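Local coordinates for 4-hydroxythreonine-4-phosphate dehydrogenase (Legionella pneumophila subsp. pneumophila, PDB 6XMY), which probably catalyses the NAD(P)-dependent oxidation of 4-(phosphooxy)-L-threonine, a step on the route to pyridoxine 5'-phosphate, at residues I292-S296 against M322-A327; E149-M154 against K185-L190. All blocks are in the same frame, centred on the assembly; numbering follows the deposited sequence.

In the fold
Followed from the N terminus, the chain closes contact 2 first: strand 152-156 meets helix 180-197, and the 30 residues between the two segments form a loop that includes strand 161-164. Contact 1 comes afterwards, where the C-terminal helix 314-328 returns onto strand 294-297 after 25 intervening residues. The two loops stand in series, with neither nesting nor crossing. The centres of contacts 1 and 2 lie about 16 Å apart and their nearest atoms about 6 Å apart, so they do not touch. Strand 284-288 runs between strands 294-297 and 152-156, antiparallel to both, and thereby joins contact 1 to contact 2; each contact lays a helix against this region of sheet.

Contact 1 of 2, residues I292-S296 against M322-A327; sequences IIRTS and MAKDMA. With SO4 (sulfate ion), chain C.
Apolar packing carries most of the contact that Ile293 and Thr295 make with the C-terminal helix. Ile293 reaches the helix with the tip of its longer branch: CD1 lies 3.6 Å from Ala327 N and 3.8 Å from Met326 CB. Its chi1 of -62° sets CG1 anti to the carbonyl carbon and CG2 anti to the backbone N; CG2 makes a looser approach, 4.4 Å from Ala323 CB. Met326 takes part through CB. Ala323, at the closest backbone approach, has its methyl CB 3.6 Å from Thr295 OG1, and Thr295 CG2 touches the same methyl.

The Thr295 hydroxyl is polar but buried, and its hydrogen bond goes one turn back along the helix, to the carbonyl O of Ala319. Alternation along strand 294-297 divides the work: Thr295 points its side chain to the helix and Arg294 to the other face. Helix 314-328 thus packs on one face of the sheet, touching strand 117-120 beside it, while Arg294 serves the predicted substrate site.

Hydrogen bonds to an anion occupy that other face. The Arg294 guanidinium meets sulfate edge-on and in plane, NH1 and NH2 forking onto the single oxygen O1 at 3.0 Å from NH1 and 2.9 Å from NH2, with N-H...O angles of 143° and 149°. Thr287 and Thr120 also bond NH1 and NH2 respectively, helping to fix the group's rotation. His138 N, Thr139 OG1 and Asn285 ND2 also hydrogen-bond the sulfate. Although the ion probably came from the crystallisation liquor and the substrate roles of these residues are predicted, it may mark where the substrate phosphate sits.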
loop_
_atom_site.group_PDB
_atom_site.type_symbol
_atom_site.label_atom_id
_atom_site.label_comp_id
_atom_site.label_asym_id
_atom_site.label_seq_id
_atom_site.Cartn_x
_atom_site.Cartn_y
_atom_site.Cartn_z
ATOM N N ILE A 292 10.121 -1.771 8.363
ATOM C CA ILE A 292 10.530 -1.964 6.982
ATOM C C ILE A 292 9.775 -0.970 6.110
ATOM O O ILE A 292 8.758 -0.396 6.510
ATOM C CB ILE A 292 10.272 -3.402 6.478
ATOM C CG1 ILE A 292 8.765 -3.711 6.492
ATOM C CG2 ILE A 292 11.075 -4.421 7.301
ATOM C CD1 ILE A 292 8.353 -4.899 5.622
ATOM N N ILE A 293 10.292 -0.781 4.898
ATOM C CA ILE A 293 9.588 -0.046 3.856
ATOM C C ILE A 293 8.644 -1.019 3.169
ATOM O O ILE A 293 9.053 -2.117 2.770
ATOM C CB ILE A 293 10.587 0.520 2.837
ATOM C CG1 ILE A 293 11.546 1.508 3.500
ATOM C CG2 ILE A 293 9.853 1.117 1.652
ATOM C CD1 ILE A 293 12.822 1.695 2.722
ATOM N N ARG A 294 7.377 -0.634 3.043
ATOM C CA ARG A 294 6.419 -1.429 2.285
ATOM C C ARG A 294 5.557 -0.502 1.450
ATOM O O ARG A 294 4.880 0.376 1.996
ATOM C CB ARG A 294 5.540 -2.301 3.188
ATOM C CG ARG A 294 4.493 -3.099 2.405
ATOM C CD ARG A 294 3.124 -2.444 2.490
ATOM N NE ARG A 294 2.156 -3.041 1.565
ATOM C CZ ARG A 294 0.833 -2.933 1.688
ATOM N NH1 ARG A 294 0.310 -2.285 2.720
ATOM N NH2 ARG A 294 0.031 -3.497 0.791
ATOM N N THR A 295 5.581 -0.697 0.135
ATOM C CA THR A 295 4.680 -0.013 -0.782
ATOM C C THR A 295 3.804 -1.042 -1.481
ATOM O O THR A 295 3.996 -2.258 -1.357
ATOM C CB THR A 295 5.450 0.815 -1.818
ATOM O OG1 THR A 295 6.241 -0.061 -2.629
ATOM C CG2 THR A 295 6.350 1.829 -1.133
ATOM N N SER A 296 2.852 -0.528 -2.255
ATOM C CA SER A 296 1.825 -1.371 -2.841
ATOM C C SER A 296 1.209 -0.670 -4.038
ATOM O O SER A 296 1.181 0.566 -4.120
ATOM C CB SER A 296 0.747 -1.666 -1.803
ATOM O OG SER A 296 -0.257 -2.507 -2.336
ATOM N N MET A 322 9.000 4.060 -5.821
ATOM C CA MET A 322 8.934 4.712 -4.517
ATOM C C MET A 322 9.686 3.909 -3.463
ATOM O O MET A 322 10.419 4.480 -2.645
ATOM C CB MET A 322 7.482 4.936 -4.099
ATOM C CG MET A 322 7.363 5.625 -2.759
ATOM S SD MET A 322 5.681 6.035 -2.301
ATOM C CE MET A 322 5.253 7.189 -3.603
ATOM N N ALA A 323 9.522 2.585 -3.471
ATOM C CA ALA A 323 10.261 1.749 -2.531
ATOM C C ALA A 323 11.764 1.887 -2.744
ATOM O O ALA A 323 12.530 2.003 -1.775
ATOM C CB ALA A 323 9.810 0.294 -2.653
ATOM N N LYS A 324 12.202 1.895 -4.005
ATOM C CA LYS A 324 13.615 2.099 -4.308
ATOM C C LYS A 324 14.099 3.439 -3.775
ATOM O O LYS A 324 15.163 3.523 -3.146
ATOM C CB LYS A 324 13.841 2.025 -5.816
ATOM C CG LYS A 324 15.277 2.306 -6.251
ATOM C CD LYS A 324 15.380 2.362 -7.767
ATOM C CE LYS A 324 16.560 3.200 -8.233
ATOM N NZ LYS A 324 16.509 3.392 -9.714
ATOM N N ASP A 325 13.323 4.501 -4.009
ATOM C CA ASP A 325 13.745 5.831 -3.577
ATOM C C ASP A 325 13.856 5.900 -2.063
ATOM O O ASP A 325 14.787 6.514 -1.525
ATOM C CB ASP A 325 12.768 6.885 -4.095
ATOM C CG ASP A 325 12.900 7.126 -5.591
ATOM O OD1 ASP A 325 13.901 6.674 -6.187
ATOM O OD2 ASP A 325 11.995 7.764 -6.170
ATOM N N MET A 326 12.937 5.243 -1.355
ATOM C CA MET A 326 12.973 5.221 0.107
ATOM C C MET A 326 14.151 4.403 0.619
ATOM O O MET A 326 14.799 4.770 1.610
ATOM C CB MET A 326 11.667 4.628 0.640
ATOM C CG MET A 326 10.464 5.536 0.483
ATOM S SD MET A 326 10.631 7.034 1.477
ATOM C CE MET A 326 9.209 7.936 0.892
ATOM N N ALA A 327 14.429 3.274 -0.031
ATOM C CA ALA A 327 15.549 2.451 0.407
ATOM C C ALA A 327 16.872 3.177 0.198
ATOM O O ALA A 327 17.774 3.086 1.038
ATOM C CB ALA A 327 15.526 1.105 -0.313
HETATM S S SO4 C . -3.827 -3.152 2.099
HETATM O O1 SO4 C . -2.517 -2.577 1.801
HETATM O O2 SO4 C . -3.836 -4.553 1.692
HETATM O O3 SO4 C . -4.036 -3.092 3.544
HETATM O O4 SO4 C . -4.922 -2.456 1.402
#

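Contact 2 of 2, residues E149-M154 against K185-L190; sequences ETVVMM and KVIQQL
Glu149 and Lys185 meet through two long, extended side chains that leave their backbones differently: CG of Glu149 is anti to the backbone N, CG of Lys185 anti to the carbonyl carbon (chi1 -72°). The chains converge obliquely in a salt bridge, Lys185 NZ to Glu149 OE2 at 2.9 Å. The ammonium approaches from above the carboxylate, 52° out of its plane, at the edge of the contact where Glu149 is exposed to solvent.

Beneath this bridge Thr150 lies across the aliphatic part of Lys185, at about a right angle, with OG1 3.6 Å from Lys185 CB. One water bridges the Thr150 carbonyl and the Gln189 side chain, donating to Thr150 O at 2.8 Å and to Gln189 OE1 at 2.6 Å; the amide nitrogen of Gln189 is bonded instead to Ser193.

Further in, apolar side chains take over. Val152 CG2 fits against the helix 3.6 Å from the backbone carbonyl Val186 O and 3.8 Å from Gln189 CB, and it also touches Val186 CG1. Met154 then sets SD against Leu190 CD1 at 3.6 Å, the two side chains crossing at about a right angle.

Thr150, Val152 and Met154 all face the helix, the every-second-residue pattern of an extended chain. With the axes of strand 152-154 and helix 185-190 9.3 Å apart, crossing at -57°, this is helix-on-sheet packing in the PdxA fold, helix 180-197 also covering strands 161-164 and 284-288.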
loop_
_atom_site.group_PDB
_atom_site.type_symbol
_atom_site.label_atom_id
_atom_site.label_comp_id
_atom_site.label_asym_id
_atom_site.label_seq_id
_atom_site.Cartn_x
_atom_site.Cartn_y
_atom_site.Cartn_z
ATOM N N GLU A 149 1.634 -0.870 17.150
ATOM C CA GLU A 149 0.273 -0.499 17.525
ATOM C C GLU A 149 -0.398 0.351 16.450
ATOM O O GLU A 149 -1.557 0.108 16.091
ATOM C CB GLU A 149 0.264 0.233 18.866
ATOM C CG GLU A 149 -1.081 0.868 19.187
ATOM C CD GLU A 149 -1.157 1.399 20.600
ATOM O OE1 GLU A 149 -1.734 0.703 21.460
ATOM O OE2 GLU A 149 -0.630 2.504 20.853
ATOM N N THR A 150 0.306 1.353 15.926
ATOM C CA THR A 150 -0.272 2.286 14.962
ATOM C C THR A 150 0.550 2.274 13.684
ATOM O O THR A 150 1.716 2.685 13.681
ATOM C CB THR A 150 -0.341 3.704 15.527
ATOM O OG1 THR A 150 -1.020 3.687 16.789
ATOM C CG2 THR A 150 -1.095 4.620 14.555
ATOM N N VAL A 151 -0.059 1.804 12.600
ATOM C CA VAL A 151 0.459 2.020 11.262
ATOM C C VAL A 151 -0.562 2.868 10.519
ATOM O O VAL A 151 -1.717 3.003 10.934
ATOM C CB VAL A 151 0.721 0.703 10.516
ATOM C CG1 VAL A 151 1.708 -0.160 11.286
ATOM C CG2 VAL A 151 -0.586 -0.022 10.290
ATOM N N VAL A 152 -0.124 3.463 9.419
ATOM C CA VAL A 152 -0.971 4.374 8.663
ATOM C C VAL A 152 -0.911 3.986 7.195
ATOM O O VAL A 152 0.178 3.846 6.625
ATOM C CB VAL A 152 -0.550 5.845 8.838
ATOM C CG1 VAL A 152 -1.453 6.745 7.984
ATOM C CG2 VAL A 152 -0.588 6.254 10.301
ATOM N N MET A 153 -2.076 3.813 6.590
ATOM C CA MET A 153 -2.182 3.638 5.149
ATOM C C MET A 153 -2.243 5.013 4.500
ATOM O O MET A 153 -3.124 5.824 4.819
ATOM C CB MET A 153 -3.438 2.851 4.783
ATOM C CG MET A 153 -3.734 2.859 3.285
ATOM S SD MET A 153 -5.293 2.074 2.824
ATOM C CE MET A 153 -5.061 0.443 3.530
ATOM N N MET A 154 -1.311 5.279 3.596
ATOM C CA MET A 154 -1.282 6.547 2.882
ATOM C C MET A 154 -1.165 6.254 1.400
ATOM O O MET A 154 -0.246 5.552 0.976
ATOM C CB MET A 154 -0.128 7.444 3.344
ATOM C CG MET A 154 -0.129 8.801 2.660
ATOM S SD MET A 154 1.222 9.864 3.181
ATOM C CE MET A 154 2.599 9.146 2.297
ATOM N N LYS A 185 -2.441 9.493 17.180
ATOM C CA LYS A 185 -1.383 8.545 16.856
ATOM C C LYS A 185 -1.190 8.430 15.353
ATOM O O LYS A 185 -0.054 8.343 14.869
ATOM C CB LYS A 185 -1.709 7.189 17.473
ATOM C CG LYS A 185 -1.538 7.191 18.981
ATOM C CD LYS A 185 -2.056 5.912 19.603
ATOM C CE LYS A 185 -1.838 5.915 21.108
ATOM N NZ LYS A 185 -2.375 4.683 21.743
ATOM N N VAL A 186 -2.294 8.427 14.601
ATOM C CA VAL A 186 -2.208 8.383 13.144
ATOM C C VAL A 186 -1.480 9.610 12.616
ATOM O O VAL A 186 -0.574 9.508 11.776
ATOM C CB VAL A 186 -3.614 8.253 12.533
ATOM C CG1 VAL A 186 -3.593 8.627 11.055
ATOM C CG2 VAL A 186 -4.132 6.841 12.734
ATOM N N ILE A 187 -1.888 10.795 13.079
ATOM C CA ILE A 187 -1.291 12.015 12.550
ATOM C C ILE A 187 0.148 12.205 13.044
ATOM O O ILE A 187 0.995 12.723 12.304
ATOM C CB ILE A 187 -2.215 13.231 12.764
ATOM C CG1 ILE A 187 -3.521 13.000 11.990
ATOM C CG2 ILE A 187 -1.536 14.514 12.286
ATOM C CD1 ILE A 187 -4.538 14.133 12.105
ATOM N N GLN A 188 0.470 11.748 14.262
ATOM C CA GLN A 188 1.872 11.752 14.689
ATOM C C GLN A 188 2.726 10.917 13.739
ATOM O O GLN A 188 3.801 11.349 13.308
ATOM C CB GLN A 188 1.998 11.206 16.114
ATOM C CG GLN A 188 1.632 12.183 17.226
ATOM C CD GLN A 188 1.567 11.511 18.590
ATOM O OE1 GLN A 188 1.534 10.281 18.695
ATOM N NE2 GLN A 188 1.546 12.315 19.641
ATOM N N GLN A 189 2.243 9.729 13.374
ATOM C CA GLN A 189 2.999 8.890 12.453
ATOM C C GLN A 189 3.102 9.537 11.078
ATOM O O GLN A 189 4.179 9.544 10.468
ATOM C CB GLN A 189 2.363 7.506 12.350
ATOM C CG GLN A 189 3.111 6.585 11.401
ATOM C CD GLN A 189 4.537 6.329 11.840
ATOM O OE1 GLN A 189 4.769 5.797 12.922
ATOM N NE2 GLN A 189 5.497 6.722 11.008
ATOM N N LEU A 190 1.990 10.079 10.574
ATOM C CA LEU A 190 2.009 10.762 9.284
ATOM C C LEU A 190 3.018 11.907 9.288
ATOM O O LEU A 190 3.829 12.040 8.365
ATOM C CB LEU A 190 0.605 11.289 8.964
ATOM C CG LEU A 190 0.514 12.144 7.701
ATOM C CD1 LEU A 190 0.942 11.360 6.472
ATOM C CD2 LEU A 190 -0.902 12.700 7.527
HETATM O O HOH W 1 3.130 4.842 14.729
#